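Local coordinates for protein kunitz-type serine protease inhibitor homolog calcicludine (Dendroaspis angusticeps, PDB 5YV7) that probably blocks L-type calcium channels as a Kunitz-type toxin of mamba venom related to bovine pancreatic trypsin inhibitor, at residues A[23-28]-A[51-56]; A[45-50]-A[55-60]. All blocks are in the same frame, centred on the assembly; numbering follows the deposited sequence.

In the fold
Along the chain, strand 20-26 comes first, turns into its antiparallel partner 31-37, and is followed by the loop that carries residues 45-50 and leads into the C-terminal helix 50-58. Contact 1 closes the longer loop, bringing the end of the first strand against the middle of that helix. Contact 2 closes a short one, folding the approach to the helix back on its last turn. It starts between the segments of contact 1 and ends beyond them, so the two cross along the chain, overlapping at Lys55 and Lys56. They also meet directly: Phe23 O accepts a probable hydrogen bond from Phe47 N at 2.8 Å, so hairpin, loop and helix are joined.

Contact 1 of 2, residues A[23-28]-A[51-56]; sequences FYFKWT and GECRKK
Within residues 51-56, Cys53 alone makes the contact, touching Phe23, Tyr24 and Phe25. Its SG lies 4.1 Å from Phe25 CB, beside the root of that side chain, and reaches the near corner of the ring at CD1. Relative to the ring the sulfur stands obliquely, 5.4 Å from Cys53 SG to the Phe25 centroid and 71° off the normal, a Cys sulfur-aromatic contact. Tyr24 contributes backbone alone: its O is 4.1 Å from Cys53 SG, while its phenol side chain departs on the other side of the strand. At Phe23 the touch is between the first side-chain carbons, CB to Cys53 CB at 4.4 Å; the ring then leads away from residues 51-56, and the side chain packs on Ile50, at the helix start, and on Pro34 of strand 31-37. Cys53 places its sulfur by setting SG anti to the backbone N (chi1 177°), which carries it out from the helix toward the sheet. There it bonds to Cys32 of the neighbouring strand 31-37, forming the Kunitz-fold disulfide that staples the C-terminal helix to the β-hairpin. The axes of 23-26 and 51-56 run at 35° and come within 8.3 Å, a gap spanned by the Cys53 side chain. Further out, the Phe25 side chain also touches Cys7, Cys57 and Leu58, and Phe25 N donates to Asn45 OD1. On another side of the helix, Lys56 NZ bonds Glu52 OE1 at 2.8 Å through the anti lone pair of that oxygen, a salt bridge one turn apart. Glu52 N donates to Thr49 OG1, the N-cap.

Contact 2 of 2, residues A[45-50]-A[55-60]; sequences NRFQTI and KKCLGK
Phe47 carries the loop side of this contact, its ring reaching Cys57 and Lys56 on the helix. Ahead of it in sequence, buried Asn45 uses both ends of its amide, OD1 accepting from Phe25 N and ND2 donating to Glu9 O, which ties the loop to the strand and the N-terminal region. With CG anti to its carbonyl carbon (chi1 -48°), the Phe47 ring is turned toward residues 55-60, where CE1, CZ and CE2 make the contacts. Cys57 SG comes to 3.5 Å from Phe47 CZ and 3.8 Å from Phe47 CE2. Cys57 SG stands 4.5 Å from the centroid of the Phe47 ring and 53° off its normal, an oblique sulfur-aromatic contact. On the neighbouring corner, Phe47 CE1 meets Lys56 CD at 4.1 Å, where the aliphatic chain crosses the phenyl at a slant. Thr49 then ends the loop as N-cap of helix 50-58. Cys57 is disulfide-bonded to Cys7, the link between the chain ends in the Kunitz fold, and Phe47 and Lys56 both touch Tyr6, the residue before Cys7. The buried contact is thus sulfur and hydrocarbon against an aromatic ring, probably held mainly by dispersion and burial of apolar surface, while the lysine's ammonium group pairs with Glu52.

Contact 1 of 2, residues A[23-28]-A[51-56]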
ATOM      1  N   PHE A  23      -0.450   3.546   3.543  1.00 38.35           N
ATOM      2  CA  PHE A  23       0.340   2.355   3.787  1.00 38.15           C
ATOM      3  C   PHE A  23       0.372   1.525   2.515  1.00 39.17           C
ATOM      4  O   PHE A  23      -0.565   1.560   1.707  1.00 37.52           O
ATOM      5  CB  PHE A  23      -0.223   1.554   4.956  1.00 36.56           C
ATOM      6  CG  PHE A  23      -0.072   2.250   6.272  1.00 40.19           C
ATOM      7  CD1 PHE A  23      -1.036   3.156   6.710  1.00 42.40           C
ATOM      8  CD2 PHE A  23       1.050   2.038   7.053  1.00 39.36           C
ATOM      9  CE1 PHE A  23      -0.890   3.831   7.911  1.00 40.73           C
ATOM     10  CE2 PHE A  23       1.203   2.707   8.263  1.00 43.86           C
ATOM     11  CZ  PHE A  23       0.229   3.604   8.693  1.00 40.49           C
ATOM     12  N   TYR A  24       1.487   0.828   2.316  1.00 36.59           N
ATOM     13  CA  TYR A  24       1.598  -0.145   1.243  1.00 37.81           C
ATOM     14  C   TYR A  24       2.256  -1.395   1.796  1.00 38.84           C
ATOM     15  O   TYR A  24       2.876  -1.382   2.863  1.00 41.09           O
ATOM     16  CB  TYR A  24       2.394   0.382   0.040  1.00 37.52           C
ATOM     17  CG  TYR A  24       3.905   0.258   0.162  1.00 37.56           C
ATOM     18  CD1 TYR A  24       4.633   1.110   0.987  1.00 37.94           C
ATOM     19  CD2 TYR A  24       4.602  -0.694  -0.567  1.00 38.09           C
ATOM     20  CE1 TYR A  24       6.011   1.011   1.081  1.00 36.34           C
ATOM     21  CE2 TYR A  24       5.979  -0.800  -0.477  1.00 38.21           C
ATOM     22  CZ  TYR A  24       6.680   0.056   0.349  1.00 41.41           C
ATOM     23  OH  TYR A  24       8.054  -0.047   0.444  1.00 40.60           O
ATOM     24  N   PHE A  25       2.101  -2.479   1.057  1.00 37.09           N
ATOM     25  CA  PHE A  25       2.668  -3.764   1.427  1.00 40.31           C
ATOM     26  C   PHE A  25       3.964  -3.937   0.651  1.00 40.00           C
ATOM     27  O   PHE A  25       3.949  -4.012  -0.581  1.00 39.59           O
ATOM     28  CB  PHE A  25       1.686  -4.892   1.120  1.00 40.01           C
ATOM     29  CG  PHE A  25       2.060  -6.191   1.735  1.00 37.88           C
ATOM     30  CD1 PHE A  25       2.135  -6.317   3.121  1.00 38.06           C
ATOM     31  CD2 PHE A  25       2.334  -7.295   0.939  1.00 40.28           C
ATOM     32  CE1 PHE A  25       2.481  -7.527   3.714  1.00 38.80           C
ATOM     33  CE2 PHE A  25       2.689  -8.525   1.518  1.00 41.06           C
ATOM     34  CZ  PHE A  25       2.762  -8.639   2.913  1.00 39.51           C
ATOM     35  N   LYS A  26       5.084  -3.955   1.362  1.00 40.52           N
ATOM     36  CA  LYS A  26       6.357  -4.354   0.769  1.00 40.97           C
ATOM     37  C   LYS A  26       6.400  -5.870   0.855  1.00 43.04           C
ATOM     38  O   LYS A  26       6.778  -6.437   1.883  1.00 45.49           O
ATOM     39  CB  LYS A  26       7.525  -3.708   1.498  1.00 43.51           C
ATOM     40  CG  LYS A  26       8.872  -3.951   0.841  1.00 46.16           C
ATOM     41  CD  LYS A  26       9.921  -3.030   1.423  1.00 47.08           C
ATOM     42  CE  LYS A  26      11.281  -3.219   0.773  1.00 45.80           C
ATOM     43  NZ  LYS A  26      12.347  -2.601   1.629  1.00 53.18           N
ATOM     44  N   TRP A  27       5.985  -6.541  -0.228  1.00 40.54           N
ATOM     45  CA  TRP A  27       5.726  -7.979  -0.148  1.00 44.36           C
ATOM     46  C   TRP A  27       6.994  -8.803   0.033  1.00 48.29           C
ATOM     47  O   TRP A  27       6.916  -9.928   0.540  1.00 48.24           O
ATOM     48  CB  TRP A  27       4.967  -8.462  -1.390  1.00 48.19           C
ATOM     49  CG  TRP A  27       5.837  -8.702  -2.594  1.00 51.94           C
ATOM     50  CD1 TRP A  27       6.228  -7.772  -3.526  1.00 54.77           C
ATOM     51  CD2 TRP A  27       6.426  -9.939  -2.995  1.00 52.73           C
ATOM     52  NE1 TRP A  27       7.019  -8.359  -4.478  1.00 53.62           N
ATOM     53  CE2 TRP A  27       7.160  -9.688  -4.179  1.00 56.97           C
ATOM     54  CE3 TRP A  27       6.403 -11.238  -2.476  1.00 55.11           C
ATOM     55  CZ2 TRP A  27       7.863 -10.690  -4.849  1.00 54.34           C
ATOM     56  CZ3 TRP A  27       7.101 -12.229  -3.142  1.00 57.81           C
ATOM     57  CH2 TRP A  27       7.823 -11.949  -4.317  1.00 56.22           C
ATOM     58  N   THR A  28       8.153  -8.279  -0.367  1.00 47.29           N
ATOM     59  CA  THR A  28       9.395  -9.002  -0.148  1.00 47.37           C
ATOM     60  C   THR A  28       9.809  -9.004   1.314  1.00 46.27           C
ATOM     61  O   THR A  28      10.595  -9.859   1.719  1.00 48.74           O
ATOM     62  CB  THR A  28      10.515  -8.410  -1.000  1.00 46.00           C
ATOM     63  OG1 THR A  28      10.693  -7.028  -0.664  1.00 52.64           O
ATOM     64  CG2 THR A  28      10.179  -8.549  -2.477  1.00 43.80           C
ATOM     65  N   GLY A  51      -4.043  -1.311   9.624  1.00 43.85           N
ATOM     66  CA  GLY A  51      -4.915  -2.452   9.854  1.00 42.65           C
ATOM     67  C   GLY A  51      -5.545  -2.974   8.575  1.00 47.77           C
ATOM     68  O   GLY A  51      -5.586  -4.189   8.340  1.00 47.10           O
ATOM     69  N   GLU A  52      -6.052  -2.068   7.736  1.00 43.76           N
ATOM     70  CA  GLU A  52      -6.621  -2.491   6.466  1.00 45.26           C
ATOM     71  C   GLU A  52      -5.570  -3.180   5.607  1.00 44.84           C
ATOM     72  O   GLU A  52      -5.862  -4.184   4.947  1.00 44.57           O
ATOM     73  CB  GLU A  52      -7.224  -1.293   5.732  1.00 44.40           C
ATOM     74  CG  GLU A  52      -7.904  -1.649   4.425  1.00 43.91           C
ATOM     75  CD  GLU A  52      -7.994  -0.477   3.441  1.00 56.03           C
ATOM     76  OE1 GLU A  52      -8.251  -0.746   2.246  1.00 60.74           O
ATOM     77  OE2 GLU A  52      -7.825   0.704   3.846  1.00 54.14           O
ATOM     78  N   CYS A  53      -4.331  -2.677   5.634  1.00 42.69           N
ATOM     79  CA  CYS A  53      -3.250  -3.334   4.903  1.00 43.07           C
ATOM     80  C   CYS A  53      -2.996  -4.746   5.438  1.00 44.37           C
ATOM     81  O   CYS A  53      -2.863  -5.703   4.666  1.00 42.87           O
ATOM     82  CB  CYS A  53      -1.980  -2.489   4.973  1.00 38.44           C
ATOM     83  SG  CYS A  53      -0.536  -3.254   4.178  1.00 39.38           S
ATOM     84  N   ARG A  54      -2.936  -4.899   6.762  1.00 43.36           N
ATOM     85  CA  ARG A  54      -2.679  -6.217   7.331  1.00 42.39           C
ATOM     86  C   ARG A  54      -3.832  -7.168   7.060  1.00 42.40           C
ATOM     87  O   ARG A  54      -3.616  -8.362   6.825  1.00 43.62           O
ATOM     88  CB  ARG A  54      -2.422  -6.104   8.828  1.00 42.10           C
ATOM     89  CG  ARG A  54      -1.051  -5.573   9.130  1.00 44.84           C
ATOM     90  CD  ARG A  54      -1.004  -4.963  10.488  1.00 41.95           C
ATOM     91  NE  ARG A  54       0.369  -4.766  10.914  1.00 42.31           N
ATOM     92  CZ  ARG A  54       0.717  -4.044  11.974  1.00 44.06           C
ATOM     93  NH1 ARG A  54      -0.211  -3.449  12.715  1.00 45.03           N
ATOM     94  NH2 ARG A  54       1.993  -3.921  12.295  1.00 47.39           N
ATOM     95  N   LYS A  55      -5.060  -6.657   7.082  1.00 43.03           N
ATOM     96  CA  LYS A  55      -6.211  -7.504   6.814  1.00 43.73           C
ATOM     97  C   LYS A  55      -6.148  -8.062   5.400  1.00 43.94           C
ATOM     98  O   LYS A  55      -6.287  -9.273   5.190  1.00 43.72           O
ATOM     99  CB  LYS A  55      -7.503  -6.720   7.034  1.00 45.46           C
ATOM    100  CG  LYS A  55      -8.763  -7.496   6.682  1.00 45.84           C
ATOM    101  CD  LYS A  55      -9.985  -6.893   7.359  1.00 51.98           C
ATOM    102  CE  LYS A  55     -11.095  -6.611   6.363  1.00 59.48           C
ATOM    103  NZ  LYS A  55     -12.449  -6.780   6.969  1.00 68.08           N
ATOM    104  N   LYS A  56      -5.897  -7.195   4.418  1.00 41.98           N
ATOM    105  CA  LYS A  56      -5.970  -7.618   3.026  1.00 41.28           C
ATOM    106  C   LYS A  56      -4.712  -8.356   2.587  1.00 40.54           C
ATOM    107  O   LYS A  56      -4.802  -9.368   1.890  1.00 42.34           O
ATOM    108  CB  LYS A  56      -6.227  -6.404   2.126  1.00 43.46           C
ATOM    109  CG  LYS A  56      -7.603  -5.780   2.340  1.00 44.42           C
ATOM    110  CD  LYS A  56      -8.042  -4.945   1.155  1.00 56.40           C
ATOM    111  CE  LYS A  56      -8.942  -3.779   1.577  1.00 62.80           C
ATOM    112  NZ  LYS A  56      -9.104  -2.769   0.483  1.00 61.20           N
TER

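Contact 2 of 2, residues A[45-50]-A[55-60]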
ATOM      1  N   ASN A  45      -1.908  -0.952  -4.440  1.00 40.08           N
ATOM      2  CA  ASN A  45      -1.151  -1.216  -3.218  1.00 37.67           C
ATOM      3  C   ASN A  45      -1.103   0.052  -2.365  1.00 36.47           C
ATOM      4  O   ASN A  45      -0.068   0.687  -2.186  1.00 39.00           O
ATOM      5  CB  ASN A  45       0.246  -1.728  -3.550  1.00 37.04           C
ATOM      6  CG  ASN A  45       0.922  -2.368  -2.347  1.00 42.12           C
ATOM      7  OD1 ASN A  45       0.352  -2.399  -1.254  1.00 41.67           O
ATOM      8  ND2 ASN A  45       2.134  -2.876  -2.537  1.00 39.24           N
ATOM      9  N   ARG A  46      -2.265   0.415  -1.829  1.00 37.93           N
ATOM     10  CA  ARG A  46      -2.384   1.612  -1.003  1.00 39.04           C
ATOM     11  C   ARG A  46      -3.532   1.421  -0.026  1.00 37.63           C
ATOM     12  O   ARG A  46      -4.619   0.995  -0.416  1.00 40.88           O
ATOM     13  CB  ARG A  46      -2.613   2.881  -1.846  1.00 35.55           C
ATOM     14  CG  ARG A  46      -2.830   4.137  -0.980  1.00 37.71           C
ATOM     15  CD  ARG A  46      -3.077   5.411  -1.797  1.00 42.58           C
ATOM     16  NE  ARG A  46      -4.346   5.420  -2.546  1.00 44.72           N
ATOM     17  CZ  ARG A  46      -4.460   5.167  -3.860  1.00 51.88           C
ATOM     18  NH1 ARG A  46      -3.381   4.874  -4.598  1.00 43.48           N
ATOM     19  NH2 ARG A  46      -5.660   5.204  -4.446  1.00 51.45           N
ATOM     20  N   PHE A  47      -3.291   1.734   1.238  1.00 38.36           N
ATOM     21  CA  PHE A  47      -4.302   1.538   2.262  1.00 39.50           C
ATOM     22  C   PHE A  47      -4.315   2.740   3.192  1.00 42.82           C
ATOM     23  O   PHE A  47      -3.283   3.374   3.433  1.00 42.13           O
ATOM     24  CB  PHE A  47      -4.044   0.232   3.020  1.00 39.94           C
ATOM     25  CG  PHE A  47      -3.788  -0.919   2.112  1.00 40.20           C
ATOM     26  CD1 PHE A  47      -4.849  -1.632   1.568  1.00 40.85           C
ATOM     27  CD2 PHE A  47      -2.495  -1.253   1.744  1.00 36.60           C
ATOM     28  CE1 PHE A  47      -4.627  -2.672   0.695  1.00 37.97           C
ATOM     29  CE2 PHE A  47      -2.264  -2.290   0.875  1.00 38.05           C
ATOM     30  CZ  PHE A  47      -3.335  -3.008   0.347  1.00 38.38           C
ATOM     31  N   GLN A  48      -5.508   3.068   3.687  1.00 44.49           N
ATOM     32  CA  GLN A  48      -5.631   4.220   4.566  1.00 48.09           C
ATOM     33  C   GLN A  48      -5.124   3.920   5.971  1.00 46.33           C
ATOM     34  O   GLN A  48      -4.639   4.821   6.658  1.00 48.91           O
ATOM     35  CB  GLN A  48      -7.085   4.693   4.599  1.00 53.27           C
ATOM     36  CG  GLN A  48      -7.326   5.909   5.491  1.00 57.71           C
ATOM     37  CD  GLN A  48      -6.543   7.134   5.041  1.00 56.39           C
ATOM     38  OE1 GLN A  48      -6.366   7.366   3.845  1.00 63.12           O
ATOM     39  NE2 GLN A  48      -6.070   7.924   5.999  1.00 56.91           N
ATOM     40  N   THR A  49      -5.203   2.673   6.412  1.00 47.20           N
ATOM     41  CA  THR A  49      -4.741   2.314   7.743  1.00 49.19           C
ATOM     42  C   THR A  49      -3.848   1.093   7.648  1.00 44.82           C
ATOM     43  O   THR A  49      -4.004   0.264   6.743  1.00 43.08           O
ATOM     44  CB  THR A  49      -5.907   2.012   8.686  1.00 51.55           C
ATOM     45  OG1 THR A  49      -6.652   0.901   8.168  1.00 52.71           O
ATOM     46  CG2 THR A  49      -6.831   3.221   8.812  1.00 42.62           C
ATOM     47  N   ILE A  50      -2.912   0.985   8.591  1.00 41.03           N
ATOM     48  CA  ILE A  50      -2.085  -0.212   8.628  1.00 41.58           C
ATOM     49  C   ILE A  50      -2.943  -1.453   8.877  1.00 47.25           C
ATOM     50  O   ILE A  50      -2.636  -2.542   8.370  1.00 45.69           O
ATOM     51  CB  ILE A  50      -0.965  -0.064   9.672  1.00 44.31           C
ATOM     52  CG1 ILE A  50       0.132  -1.093   9.384  1.00 42.78           C
ATOM     53  CG2 ILE A  50      -1.519  -0.203  11.088  1.00 41.23           C
ATOM     54  CD1 ILE A  50       1.340  -1.000  10.289  1.00 41.14           C
ATOM     55  N   LYS A  55      -5.060  -6.657   7.082  1.00 43.03           N
ATOM     56  CA  LYS A  55      -6.211  -7.504   6.814  1.00 43.73           C
ATOM     57  C   LYS A  55      -6.148  -8.062   5.400  1.00 43.94           C
ATOM     58  O   LYS A  55      -6.287  -9.273   5.190  1.00 43.72           O
ATOM     59  CB  LYS A  55      -7.503  -6.720   7.034  1.00 45.46           C
ATOM     60  CG  LYS A  55      -8.763  -7.496   6.682  1.00 45.84           C
ATOM     61  CD  LYS A  55      -9.985  -6.893   7.359  1.00 51.98           C
ATOM     62  CE  LYS A  55     -11.095  -6.611   6.363  1.00 59.48           C
ATOM     63  NZ  LYS A  55     -12.449  -6.780   6.969  1.00 68.08           N
ATOM     64  N   LYS A  56      -5.897  -7.195   4.418  1.00 41.98           N
ATOM     65  CA  LYS A  56      -5.970  -7.618   3.026  1.00 41.28           C
ATOM     66  C   LYS A  56      -4.712  -8.356   2.587  1.00 40.54           C
ATOM     67  O   LYS A  56      -4.802  -9.368   1.890  1.00 42.34           O
ATOM     68  CB  LYS A  56      -6.227  -6.404   2.126  1.00 43.46           C
ATOM     69  CG  LYS A  56      -7.603  -5.780   2.340  1.00 44.42           C
ATOM     70  CD  LYS A  56      -8.042  -4.945   1.155  1.00 56.40           C
ATOM     71  CE  LYS A  56      -8.942  -3.779   1.577  1.00 62.80           C
ATOM     72  NZ  LYS A  56      -9.104  -2.769   0.483  1.00 61.20           N
ATOM     73  N   CYS A  57      -3.537  -7.883   2.989  1.00 41.48           N
ATOM     74  CA  CYS A  57      -2.294  -8.431   2.462  1.00 39.37           C
ATOM     75  C   CYS A  57      -1.748  -9.581   3.295  1.00 43.27           C
ATOM     76  O   CYS A  57      -1.064 -10.457   2.749  1.00 38.45           O
ATOM     77  CB  CYS A  57      -1.239  -7.324   2.354  1.00 36.05           C
ATOM     78  SG  CYS A  57      -1.729  -6.035   1.196  1.00 42.11           S
ATOM     79  N   LEU A  58      -2.011  -9.596   4.604  1.00 40.13           N
ATOM     80  CA  LEU A  58      -1.580 -10.710   5.431  1.00 42.86           C
ATOM     81  C   LEU A  58      -2.713 -11.673   5.763  1.00 42.54           C
ATOM     82  O   LEU A  58      -2.440 -12.808   6.163  1.00 38.87           O
ATOM     83  CB  LEU A  58      -0.939 -10.193   6.726  1.00 40.27           C
ATOM     84  CG  LEU A  58       0.400  -9.479   6.521  1.00 38.25           C
ATOM     85  CD1 LEU A  58       0.907  -8.859   7.820  1.00 37.60           C
ATOM     86  CD2 LEU A  58       1.430 -10.424   5.955  1.00 35.35           C
ATOM     87  N   GLY A  59      -3.963 -11.263   5.575  1.00 41.81           N
ATOM     88  CA  GLY A  59      -5.069 -12.083   6.008  1.00 41.81           C
ATOM     89  C   GLY A  59      -5.397 -11.945   7.471  1.00 44.54           C
ATOM     90  O   GLY A  59      -6.130 -12.778   8.011  1.00 44.76           O
ATOM     91  N   LYS A  60      -4.884 -10.914   8.135  1.00 43.09           N
ATOM     92  CA  LYS A  60      -5.130 -10.741   9.555  1.00 45.70           C
ATOM     93  C   LYS A  60      -6.611 -10.550   9.854  1.00 48.89           C
ATOM     94  O   LYS A  60      -7.118 -11.108  10.833  1.00 48.72           O
ATOM     95  CB  LYS A  60      -4.340  -9.561  10.105  1.00 44.44           C
ATOM     96  CG  LYS A  60      -4.524  -9.383  11.592  1.00 44.55           C
ATOM     97  CD  LYS A  60      -3.581  -8.341  12.163  1.00 45.34           C
ATOM     98  CE  LYS A  60      -3.929  -8.067  13.610  1.00 38.00           C
ATOM     99  NZ  LYS A  60      -3.157  -6.913  14.089  1.00 47.21           N
ATOM    100  OXT LYS A  60      -7.318  -9.844   9.131  1.00 45.66           O
TER